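Local coordinates for protein 2-hydroxy-3-oxopropionate reductase (Polaromonas sp. JS666, PDB 4DLL) that probably catalyses the NAD(P)H-dependent, reversible reduction of 2-hydroxy-3-oxopropionate (tartronate semialdehyde) to glycerate, as a member of the beta-hydroxyacid dehydrogenase family, at residues Gly142-Thr154 / Pro191-Gln203. Residues are numbered along the deposited sequence; the frame is centred on the assembly and turned at random.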
loop_
_atom_site.group_PDB
_atom_site.type_symbol
_atom_site.label_atom_id
_atom_site.label_comp_id
_atom_site.label_asym_id
_atom_site.label_seq_id
_atom_site.Cartn_x
_atom_site.Cartn_y
_atom_site.Cartn_z
ATOM N N GLY A 142 19.444 36.502 3.009
ATOM C CA GLY A 142 20.321 36.034 1.900
ATOM C C GLY A 142 20.601 34.518 1.897
ATOM O O GLY A 142 21.535 34.016 1.248
ATOM N N ILE A 143 19.792 33.770 2.627
ATOM C CA ILE A 143 20.015 32.313 2.738
ATOM C C ILE A 143 18.824 31.571 2.162
ATOM O O ILE A 143 17.664 31.802 2.566
ATOM C CB ILE A 143 20.183 31.831 4.205
ATOM C CG1 ILE A 143 21.231 32.639 4.979
ATOM C CG2 ILE A 143 20.500 30.358 4.258
ATOM C CD1 ILE A 143 20.882 32.663 6.449
ATOM N N ALA A 144 19.156 30.689 1.222
ATOM C CA ALA A 144 18.239 29.778 0.563
ATOM C C ALA A 144 17.750 28.684 1.504
ATOM O O ALA A 144 18.401 28.323 2.447
ATOM C CB ALA A 144 18.937 29.127 -0.753
ATOM N N HIS A 145 16.603 28.130 1.189
ATOM C CA HIS A 145 15.936 27.137 1.993
ATOM C C HIS A 145 15.289 26.194 0.996
ATOM O O HIS A 145 14.685 26.639 0.028
ATOM C CB HIS A 145 14.842 27.832 2.772
ATOM C CG HIS A 145 14.152 26.973 3.790
ATOM N ND1 HIS A 145 13.098 26.145 3.469
ATOM C CD2 HIS A 145 14.302 26.892 5.135
ATOM C CE1 HIS A 145 12.673 25.536 4.564
ATOM N NE2 HIS A 145 13.390 25.966 5.581
ATOM N N LEU A 146 15.457 24.892 1.208
ATOM C CA LEU A 146 14.593 23.901 0.579
ATOM C C LEU A 146 14.067 23.067 1.689
ATOM O O LEU A 146 14.731 22.958 2.715
ATOM C CB LEU A 146 15.385 22.939 -0.277
ATOM C CG LEU A 146 15.786 23.459 -1.599
ATOM C CD1 LEU A 146 16.941 24.266 -1.252
ATOM C CD2 LEU A 146 16.209 22.194 -2.304
ATOM N N ASP A 147 12.942 22.408 1.456
ATOM C CA ASP A 147 12.402 21.540 2.482
ATOM C C ASP A 147 12.460 20.199 1.798
ATOM O O ASP A 147 11.869 20.035 0.717
ATOM C CB ASP A 147 10.972 21.956 2.986
ATOM C CG ASP A 147 9.982 22.240 1.858
ATOM O OD1 ASP A 147 10.191 23.198 1.054
ATOM O OD2 ASP A 147 8.958 21.531 1.790
ATOM N N THR A 148 13.250 19.301 2.380
ATOM C CA THR A 148 13.631 18.069 1.735
ATOM C C THR A 148 13.457 16.839 2.636
ATOM O O THR A 148 14.446 16.144 2.974
ATOM C CB THR A 148 15.086 18.150 1.119
ATOM O OG1 THR A 148 16.079 18.109 2.137
ATOM C CG2 THR A 148 15.270 19.438 0.312
ATOM N N PRO A 149 12.202 16.567 3.059
ATOM C CA PRO A 149 11.939 15.291 3.800
ATOM C C PRO A 149 12.141 14.042 2.995
ATOM O O PRO A 149 12.110 14.078 1.733
ATOM C CB PRO A 149 10.472 15.398 4.182
ATOM C CG PRO A 149 9.922 16.376 3.222
ATOM C CD PRO A 149 10.987 17.365 2.924
ATOM N N VAL A 150 12.338 12.954 3.722
ATOM C CA VAL A 150 12.663 11.639 3.164
ATOM C C VAL A 150 11.650 10.566 3.537
ATOM O O VAL A 150 10.941 10.676 4.555
ATOM C CB VAL A 150 14.110 11.179 3.512
ATOM C CG1 VAL A 150 15.125 12.344 3.213
ATOM C CG2 VAL A 150 14.223 10.688 4.982
ATOM N N SER A 151 11.496 9.581 2.670
ATOM C CA SER A 151 10.900 8.315 3.089
ATOM C C SER A 151 11.902 7.178 2.776
ATOM O O SER A 151 12.795 7.345 1.922
ATOM C CB SER A 151 9.539 8.111 2.417
ATOM O OG SER A 151 8.882 6.920 2.903
ATOM N N GLY A 152 11.798 6.057 3.486
ATOM C CA GLY A 152 12.674 4.926 3.230
ATOM C C GLY A 152 13.356 4.206 4.373
ATOM O O GLY A 152 13.917 3.107 4.147
ATOM N N GLY A 153 13.288 4.758 5.594
ATOM C CA GLY A 153 13.789 4.046 6.794
ATOM C C GLY A 153 15.290 3.727 6.845
ATOM O O GLY A 153 16.124 4.359 6.144
ATOM N N THR A 154 15.662 2.751 7.661
ATOM C CA THR A 154 17.073 2.534 7.909
ATOM C C THR A 154 17.925 1.994 6.753
ATOM O O THR A 154 19.033 2.450 6.586
ATOM C CB THR A 154 17.338 1.724 9.159
ATOM O OG1 THR A 154 16.979 2.516 10.290
ATOM C CG2 THR A 154 18.827 1.451 9.259
ATOM N N PRO A 191 7.208 24.587 -4.771
ATOM C CA PRO A 191 7.828 25.728 -4.073
ATOM C C PRO A 191 7.899 25.459 -2.592
ATOM O O PRO A 191 7.447 24.428 -2.166
ATOM C CB PRO A 191 6.882 26.909 -4.391
ATOM C CG PRO A 191 5.907 26.367 -5.432
ATOM C CD PRO A 191 5.811 24.899 -5.145
ATOM N N HIS A 192 8.565 26.334 -1.834
ATOM C CA HIS A 192 8.688 26.198 -0.363
ATOM C C HIS A 192 7.445 25.591 0.276
ATOM O O HIS A 192 6.350 26.037 -0.016
ATOM C CB HIS A 192 9.009 27.530 0.329
ATOM C CG HIS A 192 10.133 28.305 -0.280
ATOM N ND1 HIS A 192 11.419 27.814 -0.397
ATOM C CD2 HIS A 192 10.174 29.576 -0.759
ATOM C CE1 HIS A 192 12.201 28.739 -0.935
ATOM N NE2 HIS A 192 11.463 29.810 -1.184
ATOM N N GLY A 193 7.645 24.551 1.100
ATOM C CA GLY A 193 6.613 23.864 1.856
ATOM C C GLY A 193 6.025 22.693 1.120
ATOM O O GLY A 193 5.404 21.846 1.736
ATOM N N SER A 194 6.263 22.636 -0.194
ATOM C CA SER A 194 5.866 21.504 -1.024
ATOM C C SER A 194 6.426 20.109 -0.626
ATOM O O SER A 194 5.732 19.098 -0.757
ATOM C CB SER A 194 6.279 21.788 -2.459
ATOM O OG SER A 194 5.278 22.528 -3.106
ATOM N N GLY A 195 7.668 20.069 -0.146
ATOM C CA GLY A 195 8.290 18.853 0.292
ATOM C C GLY A 195 7.538 18.427 1.522
ATOM O O GLY A 195 7.126 17.280 1.614
ATOM N N GLN A 196 7.349 19.333 2.485
ATOM C CA GLN A 196 6.603 18.932 3.704
ATOM C C GLN A 196 5.206 18.468 3.378
ATOM O O GLN A 196 4.668 17.561 4.001
ATOM C CB GLN A 196 6.546 20.024 4.766
ATOM C CG GLN A 196 7.908 20.454 5.211
ATOM C CD GLN A 196 8.655 19.382 6.001
ATOM O OE1 GLN A 196 9.855 19.517 6.257
ATOM N NE2 GLN A 196 7.971 18.320 6.369
ATOM N N LEU A 197 4.639 19.059 2.351
ATOM C CA LEU A 197 3.296 18.694 1.983
ATOM C C LEU A 197 3.289 17.334 1.366
ATOM O O LEU A 197 2.336 16.590 1.565
ATOM C CB LEU A 197 2.739 19.732 1.028
ATOM C CG LEU A 197 1.361 19.498 0.463
ATOM C CD1 LEU A 197 0.379 20.275 1.324
ATOM C CD2 LEU A 197 1.371 19.962 -0.989
ATOM N N THR A 198 4.316 17.022 0.549
ATOM C CA THR A 198 4.374 15.679 -0.084
ATOM C C THR A 198 4.688 14.706 1.022
ATOM O O THR A 198 4.147 13.641 1.083
ATOM C CB THR A 198 5.403 15.627 -1.243
ATOM O OG1 THR A 198 5.022 16.598 -2.197
ATOM C CG2 THR A 198 5.429 14.286 -1.955
ATOM N N LYS A 199 5.582 15.107 1.921
ATOM C CA LYS A 199 5.779 14.338 3.115
ATOM C C LYS A 199 4.468 13.943 3.885
ATOM O O LYS A 199 4.363 12.790 4.312
ATOM C CB LYS A 199 6.843 14.890 4.014
ATOM C CG LYS A 199 7.153 14.008 5.280
ATOM C CD LYS A 199 7.723 12.532 5.021
ATOM C CE LYS A 199 8.487 12.009 6.275
ATOM N NZ LYS A 199 8.540 10.551 6.222
ATOM N N LEU A 200 3.471 14.817 3.968
ATOM C CA LEU A 200 2.290 14.510 4.843
ATOM C C LEU A 200 1.363 13.608 4.013
ATOM O O LEU A 200 0.806 12.657 4.534
ATOM C CB LEU A 200 1.528 15.811 5.298
ATOM C CG LEU A 200 2.181 16.768 6.269
ATOM C CD1 LEU A 200 1.484 18.216 6.365
ATOM C CD2 LEU A 200 2.364 16.084 7.643
ATOM N N ALA A 201 1.252 13.855 2.690
ATOM C CA ALA A 201 0.633 12.868 1.821
ATOM C C ALA A 201 1.235 11.479 2.053
ATOM O O ALA A 201 0.509 10.525 2.175
ATOM C CB ALA A 201 0.708 13.291 0.275
ATOM N N ASN A 202 2.558 11.352 2.088
ATOM C CA ASN A 202 3.259 9.996 2.220
ATOM C C ASN A 202 2.945 9.429 3.627
ATOM O O ASN A 202 2.615 8.243 3.830
ATOM C CB ASN A 202 4.739 10.345 2.133
ATOM C CG ASN A 202 5.639 9.191 2.045
ATOM O OD1 ASN A 202 6.139 8.668 3.064
ATOM N ND2 ASN A 202 5.959 8.833 0.791
ATOM N N GLN A 203 2.949 10.290 4.632
ATOM C CA GLN A 203 2.558 9.739 5.987
ATOM C C GLN A 203 1.054 9.318 6.155
ATOM O O GLN A 203 0.741 8.287 6.762
ATOM C CB GLN A 203 3.027 10.672 7.122
ATOM C CG GLN A 203 4.523 10.863 7.239
ATOM C CD GLN A 203 5.347 9.583 6.925
ATOM O OE1 GLN A 203 5.755 9.351 5.766
ATOM N NE2 GLN A 203 5.548 8.732 7.949
HETATM O O HOH W 1 8.261 7.191 5.425
#
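Asp147 grips the start of helix 194-203 through both carboxylate oxygens. Asp147 OD1 accepts from Gly193 N, at the N-cap residue, at 2.9 Å, from above the carboxylate plane. Asp147 OD2 accepts from Gln196 N at 2.8 Å, nearly in line with its own C-O bond, and more weakly from Gly195 N. Chi1 of 48° sets CG between the backbone N and carbonyl carbon, turning the buried carboxylate onto these N-H groups, where the helix dipole would probably stabilise its negative charge. With an alanine in place of Asp147, the backbone N-H groups of Gly193 and Gln196 would probably lose their acceptor, and the helix start would be less firmly tied to the strand. Gly195 permits the close approach, since a side chain on it would collide with Asp147 O and crowd Pro149 CD.

Lys199 adds the second polar link: Lys199 NZ donates to Val150 O at 2.9 Å, in the carbonyl plane. With CG anti to the backbone N (chi1 -176°) and a bend at chi2, its chain runs along Pro149 to that oxygen. Nonpolar packing centres on this proline, Pro149 CG lying 3.5 Å from Lys199 CB. Pro149 CG also rests against Gly195 O at 3.3 Å. At the other end, the edge of the His192 ring meets His145 O, 3.4 Å from His192 CE1.

Ser151 OG is hydrogen-bonded to Phe238 N of the second subunit. Strand 144-147 and the helix run almost parallel, 11° apart with axes 8.0 Å apart. The contact thus fastens the long helix 194-222, which leads into the helical C-terminal domain, to the Rossmann-type sheet, where strand 144-151 lies between 119-122 and 162-167.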